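Local coordinates for lipase-esterase related protein (Clostridium acetobutylicum, PDB 3E0X), which probably acts as a hydrolase of the alpha/beta hydrolase fold, although its natural substrate is not known, at residues K50-S55 and Y64-N69. Residues are numbered along the deposited sequence; the frame is centred on the assembly and turned at random. Where two conformers were deposited one is given.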
ATOM      1  N   LYS A  50     -11.206  -1.168   5.633  1.00 11.29           N
ATOM      2  CA  LYS A  50     -12.599  -1.566   5.818  1.00 11.59           C
ATOM      3  C   LYS A  50     -12.991  -2.587   4.764  1.00 12.15           C
ATOM      4  O   LYS A  50     -12.702  -2.434   3.568  1.00 11.97           O
ATOM      5  CB  LYS A  50     -13.484  -0.314   5.759  1.00 11.06           C
ATOM      6  CG  LYS A  50     -14.992  -0.507   6.036  1.00 12.65           C
ATOM      7  CD  LYS A  50     -15.667   0.908   6.196  1.00 14.65           C
ATOM      8  CE  LYS A  50     -17.154   0.870   6.149  1.00 20.03           C
ATOM      9  NZ  LYS A  50     -17.684   1.094   4.801  1.00 23.00           N
ATOM     10  N   GLY A  51     -13.639  -3.649   5.230  1.00 11.97           N
ATOM     11  CA  GLY A  51     -14.071  -4.726   4.356  1.00 11.34           C
ATOM     12  C   GLY A  51     -13.017  -5.763   3.990  1.00 12.99           C
ATOM     13  O   GLY A  51     -13.306  -6.693   3.233  1.00 14.17           O
ATOM     14  N   HIS A  52     -11.793  -5.574   4.478  1.00 10.98           N
ATOM     15  CA  HIS A  52     -10.696  -6.494   4.214  1.00 10.89           C
ATOM     16  C   HIS A  52     -10.254  -7.130   5.524  1.00 11.13           C
ATOM     17  O   HIS A  52     -10.381  -6.495   6.585  1.00 12.41           O
ATOM     18  CB  HIS A  52      -9.500  -5.741   3.639  1.00  9.69           C
ATOM     19  CG  HIS A  52      -9.780  -5.036   2.336  1.00  8.95           C
ATOM     20  ND1 HIS A  52     -10.583  -3.916   2.242  1.00 11.54           N
ATOM     21  CD2 HIS A  52      -9.316  -5.263   1.079  1.00  9.14           C
ATOM     22  CE1 HIS A  52     -10.623  -3.498   0.986  1.00  9.63           C
ATOM     23  NE2 HIS A  52      -9.860  -4.296   0.256  1.00  9.64           N
ATOM     24  N   GLY A  53      -9.719  -8.357   5.462  1.00 11.53           N
ATOM     25  CA  GLY A  53      -9.239  -9.027   6.675  1.00 12.16           C
ATOM     26  C   GLY A  53     -10.310  -9.002   7.752  1.00 12.81           C
ATOM     27  O   GLY A  53     -11.452  -9.360   7.501  1.00 14.38           O
ATOM     28  N   GLU A  54      -9.953  -8.521   8.943  1.00 13.12           N
ATOM     29  CA  GLU A  54     -10.872  -8.553  10.069  0.50 13.32           C
ATOM     30  C   GLU A  54     -11.595  -7.245  10.298  1.00 13.10           C
ATOM     31  O   GLU A  54     -12.316  -7.081  11.308  1.00 14.92           O
ATOM     32  CB  GLU A  54     -10.153  -8.999  11.343  0.50 13.52           C
ATOM     33  CG  GLU A  54      -9.755 -10.451  11.297  0.50 15.52           C
ATOM     34  CD  GLU A  54      -9.170 -10.942  12.590  0.50 17.42           C
ATOM     35  OE1 GLU A  54      -8.075 -11.543  12.547  0.50 20.65           O
ATOM     36  OE2 GLU A  54      -9.800 -10.725  13.651  0.50 19.65           O
ATOM     37  N   SER A  55     -11.435  -6.303   9.372  1.00 12.32           N
ATOM     38  CA  SER A  55     -12.177  -5.047   9.481  1.00 11.62           C
ATOM     39  C   SER A  55     -13.523  -5.187   8.797  1.00 13.01           C
ATOM     40  O   SER A  55     -13.599  -5.276   7.575  1.00 13.38           O
ATOM     41  CB  SER A  55     -11.392  -3.895   8.860  1.00 10.71           C
ATOM     42  OG  SER A  55     -10.292  -3.534   9.656  1.00 10.96           O
ATOM     43  N   TYR A  64     -10.532   7.768  -2.142  1.00 10.07           N
ATOM     44  CA  TYR A  64     -10.921   8.796  -1.173  1.00  9.62           C
ATOM     45  C   TYR A  64     -11.595   8.244   0.073  1.00 10.19           C
ATOM     46  O   TYR A  64     -11.351   8.719   1.180  1.00 11.15           O
ATOM     47  CB  TYR A  64     -11.828   9.832  -1.836  1.00  9.79           C
ATOM     48  CG  TYR A  64     -11.092  10.560  -2.934  1.00 10.09           C
ATOM     49  CD1 TYR A  64     -10.119  11.519  -2.617  1.00 11.81           C
ATOM     50  CD2 TYR A  64     -11.342  10.293  -4.283  1.00 10.99           C
ATOM     51  CE1 TYR A  64      -9.428  12.197  -3.596  1.00 12.25           C
ATOM     52  CE2 TYR A  64     -10.648  10.972  -5.294  1.00 10.77           C
ATOM     53  CZ  TYR A  64      -9.674  11.913  -4.950  1.00 11.39           C
ATOM     54  OH  TYR A  64      -8.983  12.590  -5.928  1.00 15.29           O
ATOM     55  N   GLY A  65     -12.448   7.242  -0.082  1.00 10.70           N
ATOM     56  CA  GLY A  65     -13.065   6.590   1.074  1.00 10.28           C
ATOM     57  C   GLY A  65     -12.017   5.977   1.979  1.00  9.76           C
ATOM     58  O   GLY A  65     -12.068   6.180   3.209  1.00 11.11           O
ATOM     59  N   TYR A  66     -11.086   5.209   1.387  1.00  9.23           N
ATOM     60  CA  TYR A  66      -9.989   4.615   2.158  1.00  9.03           C
ATOM     61  C   TYR A  66      -9.121   5.677   2.831  1.00  9.51           C
ATOM     62  O   TYR A  66      -8.747   5.522   4.009  1.00  9.98           O
ATOM     63  CB  TYR A  66      -9.140   3.686   1.281  1.00  9.56           C
ATOM     64  CG  TYR A  66      -9.837   2.429   0.826  1.00  9.01           C
ATOM     65  CD1 TYR A  66     -10.191   1.434   1.739  1.00 10.66           C
ATOM     66  CD2 TYR A  66     -10.092   2.220  -0.516  1.00  9.06           C
ATOM     67  CE1 TYR A  66     -10.807   0.257   1.316  1.00 11.09           C
ATOM     68  CE2 TYR A  66     -10.707   1.032  -0.962  1.00 10.32           C
ATOM     69  CZ  TYR A  66     -11.063   0.067  -0.036  1.00 11.06           C
ATOM     70  OH  TYR A  66     -11.658  -1.099  -0.472  1.00 11.96           O
ATOM     71  N   ILE A  67      -8.834   6.773   2.122  1.00  8.96           N
ATOM     72  CA  ILE A  67      -8.040   7.878   2.690  1.00  9.62           C
ATOM     73  C   ILE A  67      -8.712   8.431   3.952  1.00 10.10           C
ATOM     74  O   ILE A  67      -8.057   8.558   4.991  1.00 11.71           O
ATOM     75  CB  ILE A  67      -7.815   9.004   1.630  1.00 10.08           C
ATOM     76  CG1 ILE A  67      -6.890   8.531   0.488  1.00 11.00           C
ATOM     77  CG2 ILE A  67      -7.322  10.283   2.282  1.00 10.37           C
ATOM     78  CD1 ILE A  67      -6.967   9.411  -0.767  1.00 11.01           C
ATOM     79  N   ASP A  68     -10.022   8.680   3.871  1.00 10.66           N
ATOM     80  CA  ASP A  68     -10.761   9.172   5.034  1.00 12.20           C
ATOM     81  C   ASP A  68     -10.737   8.164   6.186  1.00 11.97           C
ATOM     82  O   ASP A  68     -10.577   8.537   7.352  1.00 13.10           O
ATOM     83  CB  ASP A  68     -12.195   9.516   4.642  1.00 12.97           C
ATOM     84  CG  ASP A  68     -12.280  10.756   3.761  1.00 16.94           C
ATOM     85  OD1 ASP A  68     -11.266  11.470   3.633  1.00 18.72           O
ATOM     86  OD2 ASP A  68     -13.377  11.004   3.189  1.00 21.46           O
ATOM     87  N   ASN A  69     -10.867   6.877   5.871  1.00 11.12           N
ATOM     88  CA  ASN A  69     -10.825   5.865   6.921  1.00 11.39           C
ATOM     89  C   ASN A  69      -9.465   5.834   7.616  1.00 10.77           C
ATOM     90  O   ASN A  69      -9.390   5.680   8.847  1.00 11.28           O
ATOM     91  CB  ASN A  69     -11.100   4.460   6.378  1.00 11.80           C
ATOM     92  CG  ASN A  69     -12.510   4.262   5.818  1.00 14.40           C
ATOM     93  OD1 ASN A  69     -13.471   5.009   6.082  1.00 19.24           O
ATOM     94  ND2 ASN A  69     -12.625   3.205   5.054  1.00 13.69           N
TER
HETATM   95  O   HOH W   1     -10.528   1.627   5.139  1.00 12.15           O
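Tyr66 reaches from its helix to His52 in the loop, and the two buried rings form the tight part of the contact. Tyr66 OH lies in the plane of the imidazole at its edge, 3.0 Å from His52 CE1. The ring planes are inclined at 64° to each other. No hydrogen bond joins the rings directly. Instead both are tied to Asp171 of helix 165-177, His52 through NE2 and Tyr66 through OH. His52 ND1 also donates to Lys50 O at 2.9 Å, from above the carbonyl plane. With both ring nitrogens bonded, the imidazole is fixed in its rotation. The same Lys50 O sits at the edge of the Tyr66 ring, 4.0 Å from Tyr66 CE1.

The Lys50 and Asn69 side is looser and partly exposed. Asn69 ND2 approaches Lys50 CB at 3.7 Å, the side chains crossing nearly at right angles. One water bridges the segments, accepting from Asn69 ND2 at 2.6 Å and from Lys50 N. With chi1 at -176° the Lys50 chain extends, and Lys50 CD also passes Asn69 ND2, at 4.0 Å. Beyond that it leads away, and NZ bonds Gln58 O.

A type II' turn from His52 to Ser55 and a G1 beta bulge, in which Gly51 and His52 both face Ser55, shape the loop. The contact folds this strand-to-helix connection of the alpha/beta hydrolase fold, after strand 43-47, back onto helix 63-76, between helices 93-102 and 165-177, which Tyr66 also touches.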